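Local coordinates for acyl-CoA dehydrogenase FadE3 (Mycobacterium smegmatis, PDB 4IV6), which belongs to the acyl-CoA dehydrogenase family of flavoproteins and binds dihydroflavine-adenine dinucleotide in a pocket completed by a neighbouring subunit, at residues 93-98 and 122-127; 166-171 and 184-189; 50-55 and 87-92; 160-165 and 195-200. One frame throughout, in Å; residues are numbered along the deposited sequence. Where two conformers were deposited one is given.

Interactions 1, 2 and 3 are buried, whereas interaction 4 lies at the surface. Helix 83-102 serves both interaction 3 and interaction 1: the first fixes its earlier turns to the loop after helix 41-50, the second packs its next turns on strand 122-125. That strand pairs with strand 166-172, which interaction 2 joins to strand 184-190, so interactions 1 and 2 share one sheet. Interaction 4 joins the loop leading into strand 166-172 to strand 195-200 and encloses interaction 2 along the chain. Chemistry follows place: apolar packing beside flavin hydrogen bonds in interaction 1, backbone pairing with apolar side chains on both faces in interaction 2, an aromatic pair with a histidine bond in interaction 3, and a salt bridge in interaction 4.

Interaction 1 of 4, residues 93-98 and 122-127; sequences TVVSKL and ATMALT. With FDA (dihydroflavine-adenine dinucleotide), chain D.
Met124 and Val95 bury the most surface here, with Ala122 third, and the sulfur of Met124 is the meeting point. Val95 sends its two methyls to different partners: CG1 lies 3.8 Å from Ala122 CB, while CG2, anti to the carbonyl carbon, comes within 3.6 Å of Met124 SD. The Met124 side chain starts across the face of the helix rather than at it, and bends at both chi2 (-66°) and chi3 (-54°) bring the thioether back against the helix. There the Val94 side chain crosses that of Met124 at about a right angle, CG1 toward the sulfur, and Leu98 CD1 lies 3.9 Å from Met124 SD. The end of the strand and the loop after it hold the flavin. Met124 O accepts a nearly straight bond from N3 of dihydroflavine-adenine dinucleotide at 3.0 Å. Two amides grip the flavin O2: Leu126 N donates to it over 3.0 Å. Thr127 N donates to the same flavin O2 over 2.9 Å, and the side-chain OG1 of Thr127 accepts from flavin N1. Met124 thus meets the helix with the end of its side chain and the flavin with its carbonyl. Helix 83-102 crosses strand 122-125 almost perpendicularly, at 88°, with the segment axes 7.2 Å apart. Helix 234-270 adds Met238 against Val94 and Met124, Met115 of helix 105-116 covers Val95 and Ala122, and strand 166-172 pairs alongside strand 122-125.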
loop_
_atom_site.group_PDB
_atom_site.type_symbol
_atom_site.label_atom_id
_atom_site.label_comp_id
_atom_site.label_asym_id
_atom_site.label_seq_id
_atom_site.Cartn_x
_atom_site.Cartn_y
_atom_site.Cartn_z
ATOM N N THR B 93 24.383 18.982 15.586
ATOM C CA THR B 93 23.386 19.214 16.640
ATOM C C THR B 93 23.358 18.081 17.691
ATOM O O THR B 93 23.293 18.321 18.904
ATOM C CB THR B 93 21.978 19.381 16.040
ATOM O OG1 THR B 93 22.020 20.314 14.934
ATOM C CG2 THR B 93 21.024 19.875 17.090
ATOM N N VAL B 94 23.402 16.852 17.221
ATOM C CA VAL B 94 23.388 15.717 18.128
ATOM C C VAL B 94 24.614 15.784 19.043
ATOM O O VAL B 94 24.483 15.602 20.244
ATOM C CB VAL B 94 23.304 14.391 17.358
ATOM C CG1 VAL B 94 23.434 13.215 18.296
ATOM C CG2 VAL B 94 21.974 14.306 16.601
ATOM N N VAL B 95 25.794 16.088 18.487
ATOM C CA VAL B 95 27.001 16.185 19.323
ATOM C C VAL B 95 26.870 17.332 20.313
ATOM O O VAL B 95 27.273 17.185 21.482
ATOM C CB VAL B 95 28.304 16.361 18.507
ATOM C CG1 VAL B 95 29.499 16.560 19.429
ATOM C CG2 VAL B 95 28.528 15.169 17.604
ATOM N N SER B 96 26.325 18.473 19.861
ATOM C CA SER B 96 26.064 19.594 20.744
ATOM C C SER B 96 25.257 19.118 21.949
ATOM O O SER B 96 25.584 19.416 23.091
ATOM C CB SER B 96 25.331 20.751 20.030
ATOM O OG SER B 96 26.077 21.310 18.961
ATOM N N LYS B 97 24.199 18.368 21.701
ATOM C CA LYS B 97 23.362 17.873 22.791
ATOM C C LYS B 97 24.079 16.895 23.713
ATOM O O LYS B 97 23.919 16.950 24.930
ATOM C CB LYS B 97 22.104 17.229 22.201
ATOM C CG LYS B 97 21.082 16.745 23.224
ATOM C CD LYS B 97 20.298 17.895 23.827
ATOM C CE LYS B 97 19.181 17.378 24.716
ATOM N NZ LYS B 97 18.491 18.498 25.419
ATOM N N LEU B 98 24.834 15.957 23.148
ATOM C CA LEU B 98 25.595 15.028 23.970
ATOM C C LEU B 98 26.574 15.743 24.923
ATOM O O LEU B 98 26.706 15.362 26.092
ATOM C CB LEU B 98 26.365 14.034 23.115
ATOM C CG LEU B 98 25.492 13.061 22.341
ATOM C CD1 LEU B 98 26.379 12.162 21.498
ATOM C CD2 LEU B 98 24.592 12.260 23.266
ATOM N N ALA B 122 31.124 19.350 14.223
ATOM C CA ALA B 122 31.212 18.006 14.758
ATOM C C ALA B 122 30.280 17.077 14.023
ATOM O O ALA B 122 29.245 17.487 13.470
ATOM C CB ALA B 122 30.910 17.994 16.257
ATOM N N THR B 123 30.635 15.792 14.047
ATOM C CA THR B 123 29.769 14.767 13.494
ATOM C C THR B 123 29.813 13.509 14.360
ATOM O O THR B 123 30.678 13.391 15.245
ATOM C CB THR B 123 30.155 14.455 12.055
ATOM O OG1 THR B 123 29.176 13.585 11.460
ATOM C CG2 THR B 123 31.541 13.785 12.000
ATOM N N MET B 124 28.876 12.591 14.116
ATOM C CA MET B 124 28.782 11.322 14.866
ATOM C C MET B 124 29.370 10.179 14.071
ATOM O O MET B 124 28.941 9.961 12.958
ATOM C CB MET B 124 27.329 10.907 15.096
ATOM C CG MET B 124 26.482 11.811 15.954
ATOM S SD MET B 124 27.036 11.865 17.667
ATOM C CE MET B 124 27.059 10.139 18.081
ATOM N N ALA B 125 30.263 9.402 14.672
ATOM C CA ALA B 125 30.817 8.220 14.032
ATOM C C ALA B 125 30.480 6.923 14.776
ATOM O O ALA B 125 31.176 6.520 15.723
ATOM C CB ALA B 125 32.316 8.364 13.850
ATOM N N LEU B 126 29.429 6.259 14.314
ATOM C CA LEU B 126 28.975 4.990 14.883
ATOM C C LEU B 126 29.179 3.840 13.901
ATOM O O LEU B 126 29.744 2.831 14.258
ATOM C CB LEU B 126 27.491 5.025 15.234
ATOM C CG LEU B 126 26.895 6.111 16.122
ATOM C CD1 LEU B 126 25.522 5.727 16.641
ATOM C CD2 LEU B 126 27.780 6.423 17.277
ATOM N N THR B 127 28.695 4.020 12.668
ATOM C CA THR B 127 28.617 2.961 11.681
ATOM C C THR B 127 29.977 2.401 11.307
ATOM O O THR B 127 30.922 3.141 11.060
ATOM C CB THR B 127 27.847 3.457 10.448
ATOM O OG1 THR B 127 26.514 3.824 10.857
ATOM C CG2 THR B 127 27.775 2.400 9.359
HETATM P PA FDA D . 22.756 -3.432 7.948
HETATM O O1A FDA D . 22.742 -3.300 9.451
HETATM O O2A FDA D . 23.817 -4.249 7.265
HETATM O O5B FDA D . 21.313 -3.957 7.494
HETATM C C5B FDA D . 21.022 -4.393 6.146
HETATM C C4B FDA D . 19.526 -4.742 6.047
HETATM O O4B FDA D . 19.142 -5.692 7.060
HETATM C C3B FDA D . 18.640 -3.540 6.291
HETATM O O3B FDA D . 17.396 -3.719 5.578
HETATM C C2B FDA D . 18.436 -3.594 7.789
HETATM O O2B FDA D . 17.278 -2.906 8.256
HETATM C C1B FDA D . 18.250 -5.080 7.978
HETATM N N9A FDA D . 18.529 -5.542 9.365
HETATM C C8A FDA D . 19.749 -5.608 9.942
HETATM N N7A FDA D . 19.650 -6.115 11.186
HETATM C C5A FDA D . 18.336 -6.365 11.404
HETATM C C6A FDA D . 17.532 -6.891 12.495
HETATM N N6A FDA D . 18.131 -7.259 13.630
HETATM N N1A FDA D . 16.192 -7.000 12.360
HETATM C C2A FDA D . 15.593 -6.660 11.207
HETATM N N3A FDA D . 16.266 -6.157 10.148
HETATM C C4A FDA D . 17.606 -6.013 10.194
HETATM N N1 FDA D . 26.353 6.526 10.196
HETATM C C2 FDA D . 27.043 7.223 11.094
HETATM O O2 FDA D . 27.498 6.636 12.094
HETATM N N3 FDA D . 27.266 8.543 10.956
HETATM C C4 FDA D . 26.843 9.266 9.920
HETATM O O4 FDA D . 27.106 10.496 9.827
HETATM C C4X FDA D . 26.043 8.571 8.891
HETATM N N5 FDA D . 25.580 9.180 7.779
HETATM C C5X FDA D . 25.247 8.432 6.697
HETATM C C6 FDA D . 25.171 8.996 5.418
HETATM C C7 FDA D . 24.792 8.240 4.309
HETATM C C7M FDA D . 24.748 8.853 2.933
HETATM C C8 FDA D . 24.457 6.881 4.476
HETATM C C8M FDA D . 24.028 5.980 3.341
HETATM C C9 FDA D . 24.541 6.321 5.741
HETATM C C9A FDA D . 24.951 7.074 6.852
HETATM N N10 FDA D . 25.057 6.454 8.115
HETATM C C10 FDA D . 25.845 7.118 9.082
HETATM C "C1'" FDA D . 25.102 4.987 8.133
HETATM C "C2'" FDA D . 23.703 4.497 8.439
HETATM O "O2'" FDA D . 23.317 4.835 9.772
HETATM C "C3'" FDA D . 23.667 2.984 8.220
HETATM O "O3'" FDA D . 23.629 2.748 6.817
HETATM C "C4'" FDA D . 22.475 2.312 8.860
HETATM O "O4'" FDA D . 22.810 2.174 10.251
HETATM C "C5'" FDA D . 22.240 0.899 8.298
HETATM O "O5'" FDA D . 23.459 0.192 8.344
HETATM P P FDA D . 23.920 -0.922 7.317
HETATM O O1P FDA D . 25.170 -1.487 7.962
HETATM O O2P FDA D . 24.013 -0.331 5.952
HETATM O O3P FDA D . 22.678 -1.951 7.346
#

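Interaction 2 of 4, residues 166-171 and 184-189; sequences LVALMC and VSILLV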
loop_
_atom_site.group_PDB
_atom_site.type_symbol
_atom_site.label_atom_id
_atom_site.label_comp_id
_atom_site.label_asym_id
_atom_site.label_seq_id
_atom_site.Cartn_x
_atom_site.Cartn_y
_atom_site.Cartn_z
ATOM N N LEU B 166 35.781 17.785 14.994
ATOM C CA LEU B 166 35.522 16.967 16.191
ATOM C C LEU B 166 34.579 15.849 15.814
ATOM O O LEU B 166 33.550 16.084 15.199
ATOM C CB LEU B 166 34.913 17.786 17.311
ATOM C CG LEU B 166 34.608 17.059 18.628
ATOM C CD1 LEU B 166 35.893 16.638 19.317
ATOM C CD2 LEU B 166 33.791 17.962 19.513
ATOM N N VAL B 167 34.934 14.626 16.177
ATOM C CA VAL B 167 34.124 13.458 15.835
ATOM C C VAL B 167 33.780 12.734 17.142
ATOM O O VAL B 167 34.667 12.425 17.943
ATOM C CB VAL B 167 34.886 12.557 14.836
ATOM C CG1 VAL B 167 34.112 11.269 14.561
ATOM C CG2 VAL B 167 35.150 13.302 13.533
ATOM N N ALA B 168 32.494 12.553 17.393
ATOM C CA ALA B 168 32.031 11.758 18.512
ATOM C C ALA B 168 32.058 10.288 18.087
ATOM O O ALA B 168 31.195 9.816 17.349
ATOM C CB ALA B 168 30.636 12.178 18.940
ATOM N N LEU B 169 33.067 9.577 18.569
ATOM C CA LEU B 169 33.377 8.234 18.094
ATOM C C LEU B 169 32.885 7.201 19.082
ATOM O O LEU B 169 33.370 7.158 20.205
ATOM C CB LEU B 169 34.888 8.075 17.953
ATOM C CG LEU B 169 35.387 6.751 17.381
ATOM C CD1 LEU B 169 35.042 6.625 15.892
ATOM C CD2 LEU B 169 36.882 6.648 17.559
ATOM N N MET B 170 31.962 6.343 18.659
ATOM C CA MET B 170 31.520 5.240 19.513
ATOM C C MET B 170 32.478 4.096 19.267
ATOM O O MET B 170 32.710 3.702 18.112
ATOM C CB MET B 170 30.086 4.835 19.207
ATOM C CG MET B 170 29.531 3.773 20.161
ATOM S SD MET B 170 27.820 3.293 19.784
ATOM C CE MET B 170 26.934 4.635 20.500
ATOM N N CYS B 171 33.059 3.594 20.350
ATOM C CA CYS B 171 34.121 2.594 20.273
ATOM C C CYS B 171 34.164 1.743 21.530
ATOM O O CYS B 171 33.541 2.074 22.523
ATOM C CB CYS B 171 35.459 3.273 20.033
ATOM S SG CYS B 171 35.886 4.537 21.235
ATOM N N VAL B 184 31.316 -0.245 25.790
ATOM C CA VAL B 184 31.216 0.758 24.708
ATOM C C VAL B 184 31.083 2.159 25.260
ATOM O O VAL B 184 30.231 2.408 26.122
ATOM C CB VAL B 184 30.021 0.446 23.777
ATOM C CG1 VAL B 184 29.807 1.540 22.759
ATOM C CG2 VAL B 184 30.292 -0.860 23.029
ATOM N N SER B 185 31.906 3.071 24.749
ATOM C CA SER B 185 31.944 4.448 25.190
ATOM C C SER B 185 31.960 5.363 23.994
ATOM O O SER B 185 32.090 4.912 22.857
ATOM C CB SER B 185 33.208 4.711 26.029
ATOM O OG SER B 185 33.315 3.759 27.074
ATOM N N ILE B 186 31.837 6.654 24.252
ATOM C CA ILE B 186 31.968 7.658 23.217
ATOM C C ILE B 186 33.153 8.556 23.554
ATOM O O ILE B 186 33.274 9.026 24.684
ATOM C CB ILE B 186 30.690 8.472 23.094
ATOM C CG1 ILE B 186 29.544 7.585 22.560
ATOM C CG2 ILE B 186 30.919 9.678 22.185
ATOM C CD1 ILE B 186 28.186 8.275 22.612
ATOM N N LEU B 187 34.039 8.753 22.584
ATOM C CA LEU B 187 35.189 9.620 22.740
ATOM C C LEU B 187 35.056 10.775 21.768
ATOM O O LEU B 187 34.600 10.587 20.627
ATOM C CB LEU B 187 36.506 8.874 22.458
ATOM C CG LEU B 187 36.867 7.581 23.218
ATOM C CD1 LEU B 187 38.306 7.170 22.898
ATOM C CD2 LEU B 187 36.699 7.700 24.703
ATOM N N LEU B 188 35.437 11.968 22.221
ATOM C CA LEU B 188 35.445 13.155 21.388
ATOM C C LEU B 188 36.836 13.253 20.774
ATOM O O LEU B 188 37.760 13.635 21.421
ATOM C CB LEU B 188 35.145 14.402 22.230
ATOM C CG LEU B 188 33.875 14.299 23.079
ATOM C CD1 LEU B 188 33.733 15.485 23.995
ATOM C CD2 LEU B 188 32.687 14.193 22.166
ATOM N N VAL B 189 36.953 12.891 19.512
ATOM C CA VAL B 189 38.226 12.737 18.823
ATOM C C VAL B 189 38.471 13.880 17.849
ATOM O O VAL B 189 37.667 14.118 16.944
ATOM C CB VAL B 189 38.186 11.422 18.022
ATOM C CG1 VAL B 189 39.495 11.179 17.276
ATOM C CG2 VAL B 189 37.898 10.280 18.992
#
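Ala168 CB rests 4.1 Å from Ile186 CG2 at the middle of an antiparallel beta hairpin formed by strands 166-172 and 184-190. The other face carries Leu169, whose CB lies 3.9 Å from Val189 CG2, and Cys171. With chi1 at 55°, Cys171 SG sits between its own backbone N and carbonyl carbon and touches Leu187 CG at 3.8 Å. Strand 148-159 packs on this face, placing Ile151 against Leu169 and Val189. Farther out, Met170 CG and Val184 CG1 are pressed to 3.4 Å at one end of the paired strands, tighter than usual carbon contact, and Phe235 of helix 234-270 covers both residues. At the opposite end Leu166 CD1 reaches Leu188 CB at 3.7 Å.

Six backbone hydrogen bonds join the strands in three hydrogen-bonded pairs, Val167 with Val189, Leu169 with Leu187 and Cys171 with Ser185. The segment axes run at 157°, the twist expected of such a pair. The polar edge is Ser185, whose hydroxyl bonds to Thr173 and to the backbone N of Gly232. Beside it, Ser185 N donates to Cys171 O over 2.9 Å.

Interaction 3 of 4, residues 50-55 and 87-92; sequences IGIFGL and GAMGGH
Helix 41-50 ends in a Schellman motif at Gly51, whose positive phi of 103° turns the chain so that Ile52 and Phe53 come alongside helix 83-102, Phe53 opposite Met89. Phe53 buries the most surface of any residue here. The edge of its ring points into the face of the His92 imidazole in a T-shaped pair, with the planes at 84° and the centroids 5.0 Å apart; Phe53 CD2 stands over the centre of the imidazole. The same histidine reaches back to the phenylalanine backbone: His92 NE2 donates to Phe53 O at 2.8 Å. NE2 approaches on a lone pair in the carbonyl plane, and Phe53 O lies close to the plane of the imidazole, though the N-H angle of 133° is bent. In this N-terminal helical domain of the acyl-CoA dehydrogenase fold, His92 also joins helix to strand, because its ND1 is hydrogen-bonded to Ala122 N. With both ring nitrogens engaged, the rotation of the imidazole is probably well fixed. Met89 packs on a face of the Phe53 ring: its CB sits 4.3 Å from the centroid, a CH-pi contact. Its chain is bent throughout, CG lying between backbone N and carbonyl carbon, which puts Met89 CG 3.5 Å from Ile52 CG2 and Met89 CE 4.1 Å from Leu55 CD1. Tyr71 and Val74 of helix 68-81 close around Leu55.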
loop_
_atom_site.group_PDB
_atom_site.type_symbol
_atom_site.label_atom_id
_atom_site.label_comp_id
_atom_site.label_asym_id
_atom_site.label_seq_id
_atom_site.Cartn_x
_atom_site.Cartn_y
_atom_site.Cartn_z
ATOM N N ILE B 50 23.900 32.859 10.105
ATOM C CA ILE B 50 22.497 32.763 10.535
ATOM C C ILE B 50 22.389 32.197 11.957
ATOM O O ILE B 50 21.448 32.486 12.664
ATOM C CB ILE B 50 21.701 31.845 9.565
ATOM C CG1 ILE B 50 21.425 32.566 8.253
ATOM C CG2 ILE B 50 20.368 31.389 10.155
ATOM C CD1 ILE B 50 20.723 31.694 7.245
ATOM N N GLY B 51 23.357 31.372 12.365
ATOM C CA GLY B 51 23.313 30.707 13.688
ATOM C C GLY B 51 22.893 29.225 13.642
ATOM O O GLY B 51 22.628 28.631 14.685
ATOM N N ILE B 52 22.847 28.618 12.452
ATOM C CA ILE B 52 22.327 27.249 12.294
ATOM C C ILE B 52 23.089 26.212 13.156
ATOM O O ILE B 52 22.512 25.231 13.688
ATOM C CB ILE B 52 22.391 26.798 10.809
ATOM C CG1 ILE B 52 21.532 27.661 9.884
ATOM C CG2 ILE B 52 21.992 25.331 10.644
ATOM C CD1 ILE B 52 20.055 27.648 10.201
ATOM N N PHE B 53 24.400 26.409 13.290
ATOM C CA PHE B 53 25.219 25.476 14.023
ATOM C C PHE B 53 25.187 25.671 15.544
ATOM O O PHE B 53 25.820 24.890 16.267
ATOM C CB PHE B 53 26.651 25.498 13.460
ATOM C CG PHE B 53 26.736 24.937 12.076
ATOM C CD1 PHE B 53 26.500 25.726 10.978
ATOM C CD2 PHE B 53 27.016 23.606 11.879
ATOM C CE1 PHE B 53 26.542 25.200 9.689
ATOM C CE2 PHE B 53 27.059 23.065 10.602
ATOM C CZ PHE B 53 26.822 23.860 9.509
ATOM N N GLY B 54 24.438 26.672 16.026
ATOM C CA GLY B 54 24.314 26.981 17.452
ATOM C C GLY B 54 22.891 26.856 17.961
ATOM O O GLY B 54 22.579 27.281 19.064
ATOM N N LEU B 55 22.010 26.253 17.167
ATOM C CA LEU B 55 20.584 26.176 17.519
ATOM C C LEU B 55 20.294 25.387 18.790
ATOM O O LEU B 55 19.248 25.557 19.382
ATOM C CB LEU B 55 19.764 25.573 16.372
ATOM C CG LEU B 55 19.647 26.407 15.101
ATOM C CD1 LEU B 55 19.055 25.573 13.987
ATOM C CD2 LEU B 55 18.815 27.641 15.332
ATOM N N GLY B 87 21.387 18.027 6.365
ATOM C CA GLY B 87 22.346 16.956 6.732
ATOM C C GLY B 87 23.647 17.531 7.242
ATOM O O GLY B 87 24.294 16.970 8.124
ATOM N N ALA B 88 24.030 18.677 6.699
ATOM C CA ALA B 88 25.262 19.354 7.104
ATOM C C ALA B 88 25.310 19.684 8.577
ATOM O O ALA B 88 26.405 19.754 9.155
ATOM C CB ALA B 88 25.446 20.637 6.302
ATOM N N MET B 89 24.148 19.905 9.190
ATOM C CA MET B 89 24.084 20.337 10.603
ATOM C C MET B 89 23.466 19.326 11.590
ATOM O O MET B 89 23.470 19.561 12.789
ATOM C CB MET B 89 23.414 21.727 10.717
ATOM C CG MET B 89 22.049 21.863 10.047
ATOM S SD MET B 89 20.681 21.199 11.030
ATOM C CE MET B 89 20.766 22.220 12.445
ATOM N N GLY B 90 22.975 18.199 11.098
ATOM C CA GLY B 90 22.290 17.208 11.939
ATOM C C GLY B 90 23.145 16.547 13.009
ATOM O O GLY B 90 22.901 16.715 14.220
ATOM N N GLY B 91 24.157 15.803 12.579
ATOM C CA GLY B 91 25.132 15.254 13.514
ATOM C C GLY B 91 25.784 16.274 14.438
ATOM O O GLY B 91 26.039 15.984 15.606
ATOM N N HIS B 92 26.045 17.478 13.928
ATOM C CA HIS B 92 26.604 18.554 14.731
ATOM C C HIS B 92 25.669 18.896 15.876
ATOM O O HIS B 92 26.092 19.060 17.014
ATOM C CB HIS B 92 26.844 19.772 13.843
ATOM C CG HIS B 92 27.358 20.975 14.551
ATOM N ND1 HIS B 92 28.704 21.278 14.634
ATOM C CD2 HIS B 92 26.704 22.003 15.139
ATOM C CE1 HIS B 92 28.856 22.420 15.281
ATOM N NE2 HIS B 92 27.652 22.887 15.587
#

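Interaction 4 of 4, residues 160-165 and 195-200; sequences NARRSD and FDVSRD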
loop_
_atom_site.group_PDB
_atom_site.type_symbol
_atom_site.label_atom_id
_atom_site.label_comp_id
_atom_site.label_asym_id
_atom_site.label_seq_id
_atom_site.Cartn_x
_atom_site.Cartn_y
_atom_site.Cartn_z
ATOM N N ASN B 160 29.912 14.468 6.757
ATOM C CA ASN B 160 30.669 15.656 7.096
ATOM C C ASN B 160 31.999 15.366 7.806
ATOM O O ASN B 160 32.523 16.221 8.519
ATOM C CB ASN B 160 29.835 16.589 7.955
ATOM C CG ASN B 160 28.452 16.822 7.406
ATOM O OD1 ASN B 160 28.262 17.577 6.463
ATOM N ND2 ASN B 160 27.472 16.236 8.051
ATOM N N ALA B 161 32.567 14.179 7.596
ATOM C CA ALA B 161 33.803 13.793 8.269
ATOM C C ALA B 161 35.020 14.637 7.932
ATOM O O ALA B 161 35.924 14.763 8.768
ATOM C CB ALA B 161 34.109 12.325 8.007
ATOM N N ARG B 162 35.075 15.188 6.731
ATOM C CA ARG B 162 36.220 15.987 6.283
ATOM C C ARG B 162 36.129 17.415 6.853
ATOM O O ARG B 162 37.098 17.963 7.368
ATOM C CB ARG B 162 36.258 16.023 4.747
ATOM C CG ARG B 162 37.579 16.458 4.132
ATOM C CD ARG B 162 37.659 16.277 2.606
ATOM N NE ARG B 162 37.306 14.916 2.132
ATOM C CZ ARG B 162 38.077 13.833 2.237
ATOM N NH1 ARG B 162 39.279 13.875 2.826
ATOM N NH2 ARG B 162 37.650 12.677 1.753
ATOM N N ARG B 163 34.941 17.991 6.783
ATOM C CA ARG B 163 34.711 19.368 7.234
ATOM C C ARG B 163 34.587 19.461 8.768
ATOM O O ARG B 163 34.699 20.546 9.309
ATOM C CB ARG B 163 33.427 19.940 6.616
ATOM C CG ARG B 163 33.299 20.018 5.078
ATOM C CD ARG B 163 34.596 20.286 4.402
ATOM N NE ARG B 163 34.599 20.624 2.972
ATOM C CZ ARG B 163 34.317 19.847 1.912
ATOM N NH1 ARG B 163 33.764 18.616 1.994
ATOM N NH2 ARG B 163 34.542 20.374 0.708
ATOM N N SER B 164 34.325 18.338 9.457
ATOM C CA SER B 164 34.172 18.326 10.905
ATOM C C SER B 164 35.490 17.998 11.602
ATOM O O SER B 164 36.062 16.923 11.387
ATOM C CB SER B 164 33.129 17.302 11.349
ATOM O OG SER B 164 31.860 17.617 10.827
ATOM N N ASP B 165 35.964 18.889 12.457
ATOM C CA ASP B 165 37.196 18.592 13.163
ATOM C C ASP B 165 37.022 18.061 14.592
ATOM O O ASP B 165 38.012 17.886 15.299
ATOM C CB ASP B 165 38.119 19.794 13.096
ATOM C CG ASP B 165 38.751 19.940 11.707
ATOM O OD1 ASP B 165 38.623 19.014 10.854
ATOM O OD2 ASP B 165 39.378 20.968 11.463
ATOM N N PHE B 195 44.454 9.228 12.392
ATOM C CA PHE B 195 43.022 9.301 12.084
ATOM C C PHE B 195 42.922 9.740 10.622
ATOM O O PHE B 195 43.120 10.918 10.315
ATOM C CB PHE B 195 42.360 10.319 13.036
ATOM C CG PHE B 195 40.888 10.571 12.803
ATOM C CD1 PHE B 195 40.179 10.001 11.752
ATOM C CD2 PHE B 195 40.232 11.452 13.628
ATOM C CE1 PHE B 195 38.844 10.283 11.555
ATOM C CE2 PHE B 195 38.896 11.739 13.450
ATOM C CZ PHE B 195 38.201 11.148 12.403
ATOM N N ASP B 196 42.614 8.802 9.740
ATOM C CA ASP B 196 42.556 9.070 8.314
ATOM C C ASP B 196 41.104 9.168 7.858
ATOM O O ASP B 196 40.268 8.313 8.200
ATOM C CB ASP B 196 43.265 7.940 7.562
ATOM C CG ASP B 196 43.334 8.169 6.057
ATOM O OD1 ASP B 196 43.889 9.148 5.592
ATOM O OD2 ASP B 196 42.823 7.338 5.314
ATOM N N VAL B 197 40.804 10.237 7.129
ATOM C CA VAL B 197 39.505 10.408 6.479
ATOM C C VAL B 197 39.746 10.025 5.033
ATOM O O VAL B 197 40.391 10.746 4.255
ATOM C CB VAL B 197 38.959 11.830 6.628
ATOM C CG1 VAL B 197 37.590 11.936 5.974
ATOM C CG2 VAL B 197 38.840 12.165 8.096
ATOM N N SER B 198 39.256 8.844 4.701
ATOM C CA SER B 198 39.944 8.011 3.720
ATOM C C SER B 198 39.429 8.224 2.331
ATOM O O SER B 198 40.239 8.203 1.382
ATOM C CB SER B 198 39.912 6.501 4.095
ATOM O OG SER B 198 40.353 6.248 5.433
ATOM N N ARG B 199 38.120 8.399 2.164
ATOM C CA ARG B 199 37.578 8.759 0.816
ATOM C C ARG B 199 36.099 9.170 0.885
ATOM O O ARG B 199 35.427 8.776 1.841
ATOM C CB ARG B 199 37.710 7.586 -0.158
ATOM C CG ARG B 199 36.731 6.453 0.108
ATOM C CD ARG B 199 37.113 5.196 -0.630
ATOM N NE ARG B 199 36.372 4.048 -0.139
ATOM C CZ ARG B 199 36.619 3.434 1.016
ATOM N NH1 ARG B 199 37.596 3.849 1.823
ATOM N NH2 ARG B 199 35.876 2.395 1.372
ATOM N N ASP B 200 35.652 9.998 -0.052
ATOM C CA ASP B 200 34.234 10.378 -0.201
ATOM C C ASP B 200 33.484 9.271 -0.916
ATOM O O ASP B 200 33.879 8.892 -1.999
ATOM C CB ASP B 200 34.084 11.635 -1.030
ATOM C CG ASP B 200 34.615 12.866 -0.320
ATOM O OD1 ASP B 200 35.103 12.733 0.832
ATOM O OD2 ASP B 200 34.550 13.968 -0.913
#
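A salt bridge between Arg162 and Asp200 is the polar part of this contact. Arg162 NH2 donates to Asp200 OD1 at 2.7 Å, an almost straight bond (168°) that lies in the guanidinium plane. The carboxylate is turned, its plane 46° from that of the guanidinium, and the donor meets OD1 from above the carboxylate plane. Arg162 NE makes a second, weak bond to the same oxygen at 3.4 Å, leaving one carboxylate oxygen to take both N-H groups. The arginine chain is extended through chi1 and chi2 and then bends at chi3 (-52°), which carries the guanidinium to Val197 and Asp200.

The apolar part centres on Val197. Its CG1 lies over one face of the Arg162 guanidinium, offset toward the rim and 4.1 Å from Arg162 NH1, and also packs 4.0 Å from Ala161 CB. Cys212 touches both Ala161 and Val197.

Bonds within the loop hold its turn: Asn160 O accepts from Ser164 N at 2.9 Å and from Ser164 OG. Lys191 donates to Ala161 O and Ser164 O. The contact joins the loop between strands 148-159 and 166-172 to strand 195-200, which pairs with strand 211-216 in the antiparallel sheet of the middle domain.

Because Arg162 and Asp200 are both exposed, solvent would probably weaken their charge attraction, while Val197 covers one face of the guanidinium.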